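Long-range contacts in putative hydrolase (Campylobacter jejuni, PDB 3D6L), which is a hexameric hot dog fold thioesterase that probably hydrolyses long-chain fatty acyl-CoA to free fatty acid and coenzyme A: residues C71-V76 with I83-E88; S31-A36 with A108-V113. One frame throughout, in Å; residues are numbered along the deposited sequence.

Interaction 1. Residues C71-V76 with I83-E88; sequences CYSKVV and ISVEVE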
# COMPACT_ATOMS: atom_id res chain seq x y z
N CYS A 71 0.20 -16.28 -13.62
CA CYS A 71 0.11 -17.42 -12.72
C CYS A 71 -0.84 -18.44 -13.30
O CYS A 71 -2.04 -18.18 -13.44
CB CYS A 71 -0.40 -16.99 -11.34
SG CYS A 71 0.57 -15.73 -10.52
N TYR A 72 -0.28 -19.59 -13.62
CA TYR A 72 -1.02 -20.72 -14.15
C TYR A 72 -1.26 -21.73 -13.04
O TYR A 72 -0.45 -21.86 -12.12
CB TYR A 72 -0.23 -21.37 -15.27
CG TYR A 72 0.05 -20.46 -16.43
CD1 TYR A 72 1.17 -19.62 -16.44
CD2 TYR A 72 -0.81 -20.43 -17.54
CE1 TYR A 72 1.42 -18.77 -17.52
CE2 TYR A 72 -0.56 -19.60 -18.63
CZ TYR A 72 0.56 -18.77 -18.61
OH TYR A 72 0.81 -17.94 -19.68
N SER A 73 -2.36 -22.46 -13.16
CA SER A 73 -2.76 -23.41 -12.14
C SER A 73 -3.22 -24.73 -12.72
O SER A 73 -3.89 -24.76 -13.76
CB SER A 73 -3.87 -22.82 -11.29
OG SER A 73 -3.43 -21.61 -10.71
N LYS A 74 -2.84 -25.81 -12.05
CA LYS A 74 -3.42 -27.11 -12.33
C LYS A 74 -3.84 -27.81 -11.03
O LYS A 74 -3.01 -28.07 -10.16
CB LYS A 74 -2.47 -27.99 -13.15
CG LYS A 74 -3.12 -29.30 -13.61
CD LYS A 74 -2.31 -30.02 -14.66
CE LYS A 74 -2.79 -31.47 -14.82
NZ LYS A 74 -4.16 -31.58 -15.40
N VAL A 75 -5.13 -28.09 -10.91
CA VAL A 75 -5.62 -28.89 -9.81
C VAL A 75 -5.04 -30.28 -9.98
O VAL A 75 -5.27 -30.95 -10.98
CB VAL A 75 -7.15 -28.94 -9.74
CG1 VAL A 75 -7.60 -29.82 -8.58
CG2 VAL A 75 -7.71 -27.54 -9.60
N VAL A 76 -4.25 -30.67 -9.00
CA VAL A 76 -3.44 -31.87 -9.04
C VAL A 76 -4.14 -33.00 -8.28
O VAL A 76 -4.04 -34.16 -8.65
CB VAL A 76 -2.03 -31.54 -8.45
CG1 VAL A 76 -1.35 -32.76 -7.82
CG2 VAL A 76 -1.14 -30.90 -9.51
N ILE A 83 -8.10 -29.57 -1.65
CA ILE A 83 -7.79 -29.35 -3.07
C ILE A 83 -6.33 -28.92 -3.27
O ILE A 83 -5.91 -27.86 -2.80
CB ILE A 83 -8.72 -28.27 -3.70
CG1 ILE A 83 -10.19 -28.54 -3.36
CG2 ILE A 83 -8.49 -28.18 -5.21
CD1 ILE A 83 -11.10 -27.32 -3.51
N SER A 84 -5.56 -29.73 -4.01
CA SER A 84 -4.17 -29.42 -4.31
C SER A 84 -3.98 -28.79 -5.68
O SER A 84 -4.56 -29.24 -6.67
CB SER A 84 -3.30 -30.66 -4.19
OG SER A 84 -3.40 -31.18 -2.88
N VAL A 85 -3.16 -27.75 -5.72
CA VAL A 85 -2.99 -26.97 -6.93
C VAL A 85 -1.51 -26.73 -7.18
O VAL A 85 -0.80 -26.25 -6.30
CB VAL A 85 -3.74 -25.62 -6.84
CG1 VAL A 85 -3.57 -24.82 -8.13
CG2 VAL A 85 -5.23 -25.84 -6.56
N GLU A 86 -1.05 -27.08 -8.37
CA GLU A 86 0.27 -26.67 -8.81
C GLU A 86 0.15 -25.30 -9.45
O GLU A 86 -0.66 -25.10 -10.36
CB GLU A 86 0.89 -27.69 -9.78
CG GLU A 86 2.34 -27.35 -10.19
CD GLU A 86 3.36 -27.54 -9.07
OE1 GLU A 86 3.29 -28.57 -8.35
OE2 GLU A 86 4.25 -26.67 -8.91
N VAL A 87 0.96 -24.36 -8.97
CA VAL A 87 0.97 -23.01 -9.52
C VAL A 87 2.32 -22.75 -10.15
O VAL A 87 3.36 -22.96 -9.53
CB VAL A 87 0.65 -21.94 -8.44
CG1 VAL A 87 0.68 -20.54 -9.05
CG2 VAL A 87 -0.72 -22.21 -7.80
N GLU A 88 2.29 -22.29 -11.40
CA GLU A 88 3.50 -21.95 -12.12
C GLU A 88 3.44 -20.49 -12.48
O GLU A 88 2.44 -20.01 -13.03
CB GLU A 88 3.63 -22.79 -13.39
CG GLU A 88 3.84 -24.27 -13.14
CD GLU A 88 5.22 -24.61 -12.61
OE1 GLU A 88 6.15 -23.79 -12.79
OE2 GLU A 88 5.38 -25.70 -12.02
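Y72 pairs with E88 and K74 with E86 through two backbone hydrogen bonds each, and V76 adds one more, so five N-H···O=C bonds join these two segments of the hairpin. At the 72/88 end Y72 N bonds to E88 O at 2.8 Å, nearly straight (172° at the hydrogen) and in the carbonyl plane; at the other, V76 N reaches S84 O at 2.8 Å, its donor tilted 34° from that plane. Between the bonded rungs sit the non-hydrogen-bonded pairs S73–V87 and V75–V85, where CA-H groups approach the same carbonyls, as in V87 CA to Y72 O at 3.2 Å.

Apolar contacts on the S73, V75, V85 and V87 face are looser. V85 CG1 lies 3.8 Å from S73 CB, a diagonal rather than a directly paired neighbour. V75 turns CG1 back beside its own carbonyl carbon (chi1 179°), and that methyl meets I83 CG2 at 3.9 Å. Helix 26-42 packs against this side: C71 touches Q32 and A36, S73 touches A40, and I83 touches A41.

The other face is mostly polar, with V76 as the exception: it lies alongside E86, V76 CG2 resting on E86 CB at 3.8 Å. The Y72 ring presents its edge to E88 O, with CD1 3.7 Å away, and E88 OE2 is hydrogen-bonded to S107 OG on strand 100-115.

The pairing belongs to the antiparallel sheet that wraps the central helix in a hot dog fold. The backbone ladder does most of the holding, with little direct apolar contact between side chains. One face meets the helix through C71, S73 and I83, with S73 OG weakly hydrogen-bonded to A36 O; the other carries the charged groups of K74, E86 and E88.

Interaction 2. Residues S31-A36 with A108-V113; sequences SQIDLA and ALVTYV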
# COMPACT_ATOMS: atom_id res chain seq x y z
N SER A 31 2.00 -14.11 -2.72
CA SER A 31 0.63 -13.58 -2.64
C SER A 31 -0.13 -13.91 -3.92
O SER A 31 -1.27 -14.39 -3.87
CB SER A 31 0.63 -12.06 -2.43
OG SER A 31 1.38 -11.70 -1.28
N GLN A 32 0.51 -13.63 -5.06
CA GLN A 32 -0.04 -13.98 -6.37
C GLN A 32 -0.32 -15.48 -6.49
O GLN A 32 -1.35 -15.88 -7.04
CB GLN A 32 0.91 -13.54 -7.49
CG GLN A 32 1.45 -12.11 -7.37
CD GLN A 32 0.42 -11.07 -6.90
OE1 GLN A 32 -0.70 -10.98 -7.42
NE2 GLN A 32 0.82 -10.26 -5.91
N ILE A 33 0.60 -16.29 -5.96
CA ILE A 33 0.47 -17.75 -6.01
C ILE A 33 -0.73 -18.20 -5.18
O ILE A 33 -1.57 -18.97 -5.66
CB ILE A 33 1.77 -18.45 -5.54
CG1 ILE A 33 2.85 -18.26 -6.61
CG2 ILE A 33 1.53 -19.93 -5.25
CD1 ILE A 33 4.27 -18.55 -6.14
N ASP A 34 -0.83 -17.69 -3.96
CA ASP A 34 -1.92 -18.04 -3.07
C ASP A 34 -3.27 -17.69 -3.69
O ASP A 34 -4.20 -18.50 -3.69
CB ASP A 34 -1.74 -17.37 -1.70
CG ASP A 34 -2.62 -18.00 -0.63
OD1 ASP A 34 -3.23 -19.06 -0.88
OD2 ASP A 34 -2.71 -17.44 0.49
N LEU A 35 -3.37 -16.49 -4.26
CA LEU A 35 -4.60 -16.04 -4.92
C LEU A 35 -4.95 -16.80 -6.20
O LEU A 35 -6.13 -17.13 -6.43
CB LEU A 35 -4.55 -14.54 -5.19
CG LEU A 35 -4.66 -13.61 -3.98
CD1 LEU A 35 -4.40 -12.16 -4.40
CD2 LEU A 35 -6.01 -13.75 -3.26
N ALA A 36 -3.95 -17.06 -7.04
CA ALA A 36 -4.14 -17.79 -8.31
C ALA A 36 -4.56 -19.24 -8.07
O ALA A 36 -5.42 -19.76 -8.77
CB ALA A 36 -2.89 -17.75 -9.15
N ALA A 108 4.94 -23.62 -7.18
CA ALA A 108 4.41 -23.98 -5.87
C ALA A 108 3.29 -25.00 -5.91
O ALA A 108 2.56 -25.09 -6.89
CB ALA A 108 3.96 -22.73 -5.09
N LEU A 109 3.17 -25.76 -4.82
CA LEU A 109 2.07 -26.70 -4.62
C LEU A 109 1.27 -26.23 -3.41
O LEU A 109 1.76 -26.30 -2.28
CB LEU A 109 2.63 -28.10 -4.33
CG LEU A 109 1.99 -29.36 -4.92
CD1 LEU A 109 2.44 -30.57 -4.07
CD2 LEU A 109 0.47 -29.30 -5.04
N VAL A 110 0.06 -25.74 -3.65
CA VAL A 110 -0.75 -25.15 -2.58
C VAL A 110 -1.97 -26.03 -2.31
O VAL A 110 -2.55 -26.59 -3.25
CB VAL A 110 -1.25 -23.70 -2.96
CG1 VAL A 110 -1.65 -22.94 -1.71
CG2 VAL A 110 -0.18 -22.92 -3.73
N THR A 111 -2.35 -26.16 -1.04
CA THR A 111 -3.55 -26.93 -0.69
C THR A 111 -4.60 -26.06 -0.00
O THR A 111 -4.29 -25.25 0.88
CB THR A 111 -3.21 -28.19 0.16
OG1 THR A 111 -2.12 -28.90 -0.46
CG2 THR A 111 -4.41 -29.13 0.26
N TYR A 112 -5.85 -26.25 -0.42
CA TYR A 112 -6.98 -25.49 0.07
C TYR A 112 -8.01 -26.45 0.64
O TYR A 112 -8.05 -27.63 0.26
CB TYR A 112 -7.61 -24.67 -1.08
CG TYR A 112 -6.62 -23.74 -1.75
CD1 TYR A 112 -5.84 -24.18 -2.82
CD2 TYR A 112 -6.44 -22.44 -1.29
CE1 TYR A 112 -4.91 -23.32 -3.43
CE2 TYR A 112 -5.52 -21.58 -1.88
CZ TYR A 112 -4.76 -22.02 -2.95
OH TYR A 112 -3.84 -21.16 -3.52
N VAL A 113 -8.84 -25.96 1.55
CA VAL A 113 -9.98 -26.73 2.01
C VAL A 113 -11.24 -26.04 1.49
O VAL A 113 -11.33 -24.81 1.49
CB VAL A 113 -10.00 -26.89 3.56
CG1 VAL A 113 -10.16 -25.55 4.26
CG2 VAL A 113 -11.11 -27.84 4.00
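Y112 OH donates a hydrogen bond to the backbone carbonyl D34 O of the helix, 2.7 Å away. The C=O···OH angle is 123°, so the phenol comes in well to one side of the carbonyl direction. D34 swings its carboxylate beside its own carbonyl carbon (chi1 -164°), which brings OD1 to 3.5 Å from Y112 CE2, the carboxylate and ring planes 22° apart. OD1 takes its own hydrogen bond from T51 on strand 48-58.

Here the central helix of the hot dog fold, 26-42, lies against strand 100-115. I33 supplies the apolar half of the contact: its branch methyl CG2 rests over two strand side chains, 3.7 Å from A108 CB and 3.8 Å from V110 CG2. The tight part is thus made by I33, D34, A108, V110 and Y112, all of them buried.

The partly exposed side chains of L35, L109 and T111 take no part in it. L35 points from the helix away from the strand and instead meets F25 of a second subunit and V12 of a third, whereas L109 and T111 lie on the far face of the strand, where they touch E86 and S84 of strand 82-94.

Overall arrangement
Starting from the N terminus, the chain passes through strand 9-12 and enters helix 26-42, whose 31-36 turns open interaction 2. It then runs along strand 48-58 to strand 68-78 and folds back into strand 82-94, where interaction 1 closes a short hairpin with only six residues between its segments. Strand 100-115 follows, and its 108-113 portion closes interaction 2 over a 71-residue loop that contains the whole of interaction 1. The contacts meet through segment 83-88 of strand 82-94, where V87 N and I83 N probably hydrogen-bond to A108 O and Y112 O. One contact thus ties sheet neighbours together, the other the sheet to its helix.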